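Local coordinates for coenzyme PQQ synthesis protein B (Methylobacterium extorquens, PDB 4Z7R), which adopts a metallo-beta-lactamase fold, binds zinc, and may be involved in the transport of pyrroloquinoline quinone or its precursor to the periplasm, at residues A43-P46 with R50-L53; L52-S57 with L190-G195; I241-N244 with G248-A251. All coordinates share one frame; numbering follows the deposited sequence.

Interaction 1 of 3, residues A43-P46 with R50-L53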
loop_
_atom_site.group_PDB
_atom_site.type_symbol
_atom_site.label_atom_id
_atom_site.label_comp_id
_atom_site.label_asym_id
_atom_site.label_seq_id
_atom_site.Cartn_x
_atom_site.Cartn_y
_atom_site.Cartn_z
ATOM N N ALA A 43 5.901 -12.986 7.550
ATOM C CA ALA A 43 6.971 -13.623 6.797
ATOM C C ALA A 43 7.593 -14.729 7.634
ATOM O O ALA A 43 7.767 -14.578 8.843
ATOM C CB ALA A 43 8.017 -12.606 6.382
ATOM N N VAL A 44 7.909 -15.849 6.995
ATOM C CA VAL A 44 8.461 -16.995 7.705
ATOM C C VAL A 44 9.695 -17.508 6.970
ATOM O O VAL A 44 9.727 -17.516 5.740
ATOM C CB VAL A 44 7.414 -18.130 7.844
ATOM C CG1 VAL A 44 8.009 -19.334 8.556
ATOM C CG2 VAL A 44 6.181 -17.633 8.588
ATOM N N SER A 45 10.706 -17.930 7.725
ATOM C CA SER A 45 11.937 -18.454 7.142
ATOM C C SER A 45 12.466 -19.642 7.936
ATOM O O SER A 45 12.409 -19.646 9.165
ATOM C CB SER A 45 13.009 -17.367 7.081
ATOM O OG SER A 45 14.243 -17.897 6.624
ATOM N N PRO A 46 12.990 -20.656 7.233
ATOM C CA PRO A 46 13.623 -21.786 7.917
ATOM C C PRO A 46 15.051 -21.471 8.361
ATOM O O PRO A 46 15.582 -22.161 9.230
ATOM C CB PRO A 46 13.606 -22.885 6.854
ATOM C CG PRO A 46 13.736 -22.140 5.568
ATOM C CD PRO A 46 12.973 -20.838 5.769
ATOM N N ARG A 50 16.249 -16.705 3.734
ATOM C CA ARG A 50 15.323 -16.944 2.636
ATOM C C ARG A 50 13.905 -17.001 3.186
ATOM O O ARG A 50 13.597 -17.831 4.040
ATOM C CB ARG A 50 15.679 -18.242 1.909
ATOM C CG ARG A 50 17.029 -18.197 1.208
ATOM C CD ARG A 50 17.434 -19.571 0.701
ATOM N NE ARG A 50 17.661 -20.503 1.803
ATOM C CZ ARG A 50 18.060 -21.761 1.649
ATOM N NH1 ARG A 50 18.277 -22.246 0.434
ATOM N NH2 ARG A 50 18.243 -22.534 2.709
ATOM N N TRP A 51 13.040 -16.119 2.694
ATOM C CA TRP A 51 11.739 -15.923 3.320
ATOM C C TRP A 51 10.549 -16.211 2.416
ATOM O O TRP A 51 10.586 -15.978 1.207
ATOM C CB TRP A 51 11.624 -14.491 3.848
ATOM C CG TRP A 51 12.612 -14.169 4.919
ATOM C CD1 TRP A 51 13.924 -13.838 4.753
ATOM C CD2 TRP A 51 12.369 -14.156 6.330
ATOM N NE1 TRP A 51 14.514 -13.618 5.975
ATOM C CE2 TRP A 51 13.580 -13.806 6.959
ATOM C CE3 TRP A 51 11.243 -14.405 7.122
ATOM C CZ2 TRP A 51 13.699 -13.699 8.343
ATOM C CZ3 TRP A 51 11.365 -14.304 8.497
ATOM C CH2 TRP A 51 12.583 -13.950 9.092
ATOM N N LEU A 52 9.493 -16.729 3.033
ATOM C CA LEU A 52 8.194 -16.849 2.398
ATOM C C LEU A 52 7.285 -15.754 2.930
ATOM O O LEU A 52 7.120 -15.615 4.142
ATOM C CB LEU A 52 7.571 -18.219 2.665
ATOM C CG LEU A 52 6.078 -18.340 2.333
ATOM C CD1 LEU A 52 5.852 -18.363 0.827
ATOM C CD2 LEU A 52 5.463 -19.570 2.994
ATOM N N LEU A 53 6.700 -14.979 2.025
ATOM C CA LEU A 53 5.725 -13.969 2.410
ATOM C C LEU A 53 4.322 -14.552 2.391
ATOM O O LEU A 53 3.879 -15.087 1.378
ATOM C CB LEU A 53 5.805 -12.760 1.474
ATOM C CG LEU A 53 5.057 -11.507 1.921
ATOM C CD1 LEU A 53 5.819 -10.804 3.017
ATOM C CD2 LEU A 53 4.841 -10.574 0.739
#

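Interaction 2 of 3, residues L52-S57 with L190-G195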
loop_
_atom_site.group_PDB
_atom_site.type_symbol
_atom_site.label_atom_id
_atom_site.label_comp_id
_atom_site.label_asym_id
_atom_site.label_seq_id
_atom_site.Cartn_x
_atom_site.Cartn_y
_atom_site.Cartn_z
ATOM N N LEU A 52 9.493 -16.729 3.033
ATOM C CA LEU A 52 8.194 -16.849 2.398
ATOM C C LEU A 52 7.285 -15.754 2.930
ATOM O O LEU A 52 7.120 -15.615 4.142
ATOM C CB LEU A 52 7.571 -18.219 2.665
ATOM C CG LEU A 52 6.078 -18.340 2.333
ATOM C CD1 LEU A 52 5.852 -18.363 0.827
ATOM C CD2 LEU A 52 5.463 -19.570 2.994
ATOM N N LEU A 53 6.700 -14.979 2.025
ATOM C CA LEU A 53 5.725 -13.969 2.410
ATOM C C LEU A 53 4.322 -14.552 2.391
ATOM O O LEU A 53 3.879 -15.087 1.378
ATOM C CB LEU A 53 5.805 -12.760 1.474
ATOM C CG LEU A 53 5.057 -11.507 1.921
ATOM C CD1 LEU A 53 5.819 -10.804 3.017
ATOM C CD2 LEU A 53 4.841 -10.574 0.739
ATOM N N LEU A 54 3.623 -14.452 3.515
ATOM C CA LEU A 54 2.237 -14.891 3.569
ATOM C C LEU A 54 1.317 -13.681 3.471
ATOM O O LEU A 54 1.243 -12.870 4.394
ATOM C CB LEU A 54 1.966 -15.699 4.838
ATOM C CG LEU A 54 2.550 -17.116 4.750
ATOM C CD1 LEU A 54 3.900 -17.202 5.446
ATOM C CD2 LEU A 54 1.588 -18.158 5.291
ATOM N N ASN A 55 0.651 -13.574 2.322
ATOM C CA ASN A 55 -0.201 -12.445 1.943
ATOM C C ASN A 55 0.622 -11.191 1.648
ATOM O O ASN A 55 1.714 -10.994 2.194
ATOM C CB ASN A 55 -1.286 -12.197 3.003
ATOM C CG ASN A 55 -2.272 -13.346 3.107
ATOM O OD1 ASN A 55 -2.751 -13.862 2.095
ATOM N ND2 ASN A 55 -2.583 -13.752 4.332
ATOM N N ALA A 56 0.073 -10.336 0.793
ATOM C CA ALA A 56 0.770 -9.137 0.337
ATOM C C ALA A 56 -0.143 -7.925 0.499
ATOM O O ALA A 56 -1.010 -7.669 -0.336
ATOM C CB ALA A 56 1.238 -9.265 -1.102
ATOM N N SER A 57 0.052 -7.193 1.592
ATOM C CA SER A 57 -0.870 -6.137 2.003
ATOM C C SER A 57 -0.600 -4.807 1.294
ATOM O O SER A 57 0.480 -4.607 0.743
ATOM C CB SER A 57 -0.790 -5.954 3.523
ATOM O OG SER A 57 0.060 -4.874 3.860
ATOM N N LEU A 190 3.855 -24.227 12.804
ATOM C CA LEU A 190 3.107 -22.982 12.934
ATOM C C LEU A 190 1.798 -23.040 12.165
ATOM O O LEU A 190 1.779 -23.385 10.981
ATOM C CB LEU A 190 3.944 -21.800 12.432
ATOM C CG LEU A 190 3.208 -20.472 12.213
ATOM C CD1 LEU A 190 2.702 -19.891 13.516
ATOM C CD2 LEU A 190 4.094 -19.468 11.487
ATOM N N ALA A 191 0.707 -22.696 12.840
ATOM C CA ALA A 191 -0.582 -22.571 12.177
ATOM C C ALA A 191 -0.930 -21.098 11.996
ATOM O O ALA A 191 -0.997 -20.338 12.960
ATOM C CB ALA A 191 -1.669 -23.291 12.968
ATOM N N TYR A 192 -1.127 -20.703 10.743
ATOM C CA TYR A 192 -1.472 -19.330 10.393
ATOM C C TYR A 192 -2.820 -19.283 9.692
ATOM O O TYR A 192 -2.957 -19.736 8.556
ATOM C CB TYR A 192 -0.378 -18.718 9.516
ATOM C CG TYR A 192 -0.682 -17.344 8.959
ATOM C CD1 TYR A 192 -0.755 -16.229 9.780
ATOM C CD2 TYR A 192 -0.879 -17.167 7.595
ATOM C CE1 TYR A 192 -1.026 -14.970 9.256
ATOM C CE2 TYR A 192 -1.144 -15.923 7.063
ATOM C CZ TYR A 192 -1.218 -14.829 7.894
ATOM O OH TYR A 192 -1.487 -13.595 7.351
ATOM N N ILE A 193 -3.818 -18.750 10.390
ATOM C CA ILE A 193 -5.188 -18.697 9.888
ATOM C C ILE A 193 -5.765 -17.309 10.170
ATOM O O ILE A 193 -6.529 -17.129 11.118
ATOM C CB ILE A 193 -6.080 -19.784 10.537
ATOM C CG1 ILE A 193 -5.379 -21.148 10.518
ATOM C CG2 ILE A 193 -7.430 -19.868 9.836
ATOM C CD1 ILE A 193 -6.008 -22.168 11.436
ATOM N N PRO A 194 -5.384 -16.313 9.353
ATOM C CA PRO A 194 -5.779 -14.921 9.601
ATOM C C PRO A 194 -7.272 -14.651 9.403
ATOM O O PRO A 194 -7.784 -13.668 9.938
ATOM C CB PRO A 194 -4.958 -14.139 8.573
ATOM C CG PRO A 194 -4.716 -15.116 7.468
ATOM C CD PRO A 194 -4.555 -16.448 8.142
ATOM N N GLY A 195 -7.956 -15.504 8.648
ATOM C CA GLY A 195 -9.382 -15.340 8.424
ATOM C C GLY A 195 -10.142 -16.637 8.633
ATOM O O GLY A 195 -9.832 -17.650 8.012
#

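Interaction 3 of 3, residues I241-N244 with G248-A251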
loop_
_atom_site.group_PDB
_atom_site.type_symbol
_atom_site.label_atom_id
_atom_site.label_comp_id
_atom_site.label_asym_id
_atom_site.label_seq_id
_atom_site.Cartn_x
_atom_site.Cartn_y
_atom_site.Cartn_z
ATOM N N ILE A 241 -15.253 -15.259 13.145
ATOM C CA ILE A 241 -15.688 -15.705 14.461
ATOM C C ILE A 241 -15.125 -14.743 15.510
ATOM O O ILE A 241 -13.943 -14.398 15.480
ATOM C CB ILE A 241 -15.254 -17.161 14.755
ATOM C CG1 ILE A 241 -15.780 -17.612 16.119
ATOM C CG2 ILE A 241 -13.735 -17.320 14.672
ATOM C CD1 ILE A 241 -15.406 -19.037 16.475
ATOM N N GLN A 242 -15.983 -14.270 16.407
ATOM C CA GLN A 242 -15.554 -13.333 17.442
ATOM C C GLN A 242 -14.727 -14.032 18.518
ATOM O O GLN A 242 -14.812 -15.250 18.682
ATOM C CB GLN A 242 -16.764 -12.635 18.078
ATOM C CG GLN A 242 -17.489 -13.463 19.129
ATOM C CD GLN A 242 -18.259 -14.621 18.537
ATOM O OE1 GLN A 242 -18.521 -14.657 17.336
ATOM N NE2 GLN A 242 -18.622 -15.582 19.379
ATOM N N MET A 243 -13.930 -13.254 19.245
ATOM C CA MET A 243 -13.075 -13.787 20.306
ATOM C C MET A 243 -13.868 -14.338 21.490
ATOM O O MET A 243 -13.592 -15.433 21.983
ATOM C CB MET A 243 -12.112 -12.711 20.818
ATOM C CG MET A 243 -11.122 -12.176 19.796
ATOM S SD MET A 243 -10.180 -10.794 20.475
ATOM C CE MET A 243 -8.853 -10.659 19.282
ATOM N N ASN A 244 -14.846 -13.561 21.951
ATOM C CA ASN A 244 -15.535 -13.845 23.207
ATOM C C ASN A 244 -16.739 -14.770 23.092
ATOM O O ASN A 244 -17.207 -15.080 21.998
ATOM C CB ASN A 244 -15.989 -12.537 23.863
ATOM C CG ASN A 244 -14.893 -11.879 24.676
ATOM O OD1 ASN A 244 -13.841 -12.471 24.917
ATOM N ND2 ASN A 244 -15.143 -10.652 25.117
ATOM N N GLY A 248 -17.243 -18.461 21.055
ATOM C CA GLY A 248 -16.179 -17.679 20.448
ATOM C C GLY A 248 -14.906 -18.473 20.224
ATOM O O GLY A 248 -14.817 -19.633 20.612
ATOM N N SER A 249 -13.920 -17.840 19.596
ATOM C CA SER A 249 -12.673 -18.510 19.241
ATOM C C SER A 249 -11.837 -18.899 20.461
ATOM O O SER A 249 -11.260 -19.985 20.498
ATOM C CB SER A 249 -11.849 -17.623 18.305
ATOM O OG SER A 249 -11.534 -16.386 18.922
ATOM N N ILE A 250 -11.774 -18.018 21.455
ATOM C CA ILE A 250 -10.998 -18.295 22.660
ATOM C C ILE A 250 -11.518 -19.547 23.371
ATOM O O ILE A 250 -10.745 -20.441 23.722
ATOM C CB ILE A 250 -11.021 -17.107 23.634
ATOM C CG1 ILE A 250 -10.401 -15.870 22.975
ATOM C CG2 ILE A 250 -10.281 -17.460 24.918
ATOM C CD1 ILE A 250 -10.434 -14.625 23.846
ATOM N N ALA A 251 -12.831 -19.614 23.562
ATOM C CA ALA A 251 -13.449 -20.774 24.191
ATOM C C ALA A 251 -13.330 -22.015 23.310
ATOM O O ALA A 251 -13.057 -23.108 23.802
ATOM C CB ALA A 251 -14.908 -20.490 24.506
HETATM O O HOH W 1 -11.452 -14.554 16.996
HETATM O O HOH W 2 -14.479 -17.263 23.861
#

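Interaction 1 of 3, residues A43-P46 with R50-L53
Two first torsions lay Ser45 against Trp51: the serine hydroxyl is anti to the serine backbone N (chi1 175°), and indole CG is anti to the tryptophan carbonyl carbon (chi1 -63°). Ser45 CB then rests over one face of the indole, 3.4 Å from the centroid of the six-membered ring of Trp51 and close to the ring normal, a CH-pi contact. Ser45 OG donates to Arg50 O at 2.7 Å, from above the carbonyl plane, while also bonding the backbone N atoms of Asp47 and Gly48 in the turn. This is the closed end of the antiparallel beta hairpin 41-45/51-54, part of one of the two sheets of the metallo-beta-lactamase fold. Further in, Val44 and Leu52 form a hydrogen-bonded pair: Val44 N reaches Leu52 O at 3.0 Å and Leu52 N reaches Val44 O at 2.8 Å. Ala43 faces Leu53 as a non-hydrogen-bonded pair. Ala43 CB packs 3.8 Å from Trp51 CE3, and Ala43 O lies at the indole edge, 3.6 Å from Trp51 CZ3. Arg50 NE forms a salt bridge with Asp47, and Leu149 of the other sheet packs on Val44 and Leu52.

Interaction 2 of 3, residues L52-S57 with L190-G195
Asn55 ND2 donates to Tyr192 OH across 3.2 Å, the N-H bent to 145° at the hydrogen. The phenol oxygen lies close to the amide plane of Asn55, and the amide nitrogen comes in at the edge of the ring, with amide and ring planes turned 50° apart. Beside this polar link runs an apolar one. Leu54 and Tyr192 overlap alongside, their side chains running antiparallel, with Leu54 CD2 3.5 Å from Tyr192 CD2 and Leu54 CB 3.8 Å from Tyr192 CE2. The tyrosine reaches this far because its ring carbon CG stands anti to the backbone N (chi1 174°), which sends the ring across toward Leu54 and Asn55. Pro194, two residues on, lays its CD over the centre of one face of the Tyr192 ring, 3.6 Å above the plane, and Pro194 CG comes to 4.0 Å from Asn55 ND2. The asparagine amide is fixed from its other end, where OD1 accepts a hydrogen bond from Thr87 N. Asn55 has a positive phi where the chain leaves its strand, and Ser41 OG is bonded to the carbonyls of both Leu54 and Asn55. All four touching residues are buried, so the tyrosine hydroxyl meets its donor inside the protein. The contact bridges the two mixed sheets that face each other in the metallo-beta-lactamase fold: Leu54 is flanked by strands 41-45 and 81-85 in one, while Tyr192 packs on Ile42 of the facing sheet and on Leu214 of its neighbour, strand 212-216.

Interaction 3 of 3, residues I241-N244 with G248-A251
The first turn of helix 249-252 is capped here by the loop that precedes it, with Gly248 at the N-cap position. Gln242 O accepts from Ser249 N at 2.9 Å, in the carbonyl plane, and Met243 O accepts from Ile250 N at 3.2 Å, on a lone pair. Met243 O also takes a bond from a water that in turn accepts from Ala251 N, so three successive N-H groups of the helix start are served. A second water joins Ile241 O to Ser249 OG, 2.7 Å from the serine oxygen. Gly248 fits in close, its CA 3.2 Å from Asn244 O in a CA-H...O contact. The bent chain of Gln242 (chi2 -71°) doubles back, and its NE2 grips Asn244 O at 3.0 Å, holding the loop in shape. Met243 CB meets Ile250 CD1 at 4.0 Å, and Ile241 CD1 lies against Ser249 N at 3.7 Å. Asn244 OD1 is bonded to Arg286 and Asn244 ND2 to Glu221, while Phe215 of strand 212-216 packs on Ile241 and Ser249, and Phe263 of strand 260-264 on Met243, Ser249 and Ile250. Backbone carbonyls and a water, instead of a side chain of the N-cap residue, make this N-terminal helix cap.

Overall arrangement
Interactions 1 and 2 share Leu52 and Leu53 on strand 51-54, their centres about 11 Å apart. They also touch directly: Val44 CG2 lies 3.9 Å from Leu54 CD1 and 4.0 Å from Leu190 CD2, so Val44 of the hairpin packs into the interface between the sheets that interaction 2 bridges. Interaction 3 stands apart, with its centre about 20 Å from that of interaction 2 and about 29 Å from that of interaction 1, on the other side of the chain's centre from the latter. Interaction 2 comes nearer to a metal than interaction 3 does: the side chain of Pro194 is about 7 Å from a bound zinc ion, that of Ile241 about 13 Å.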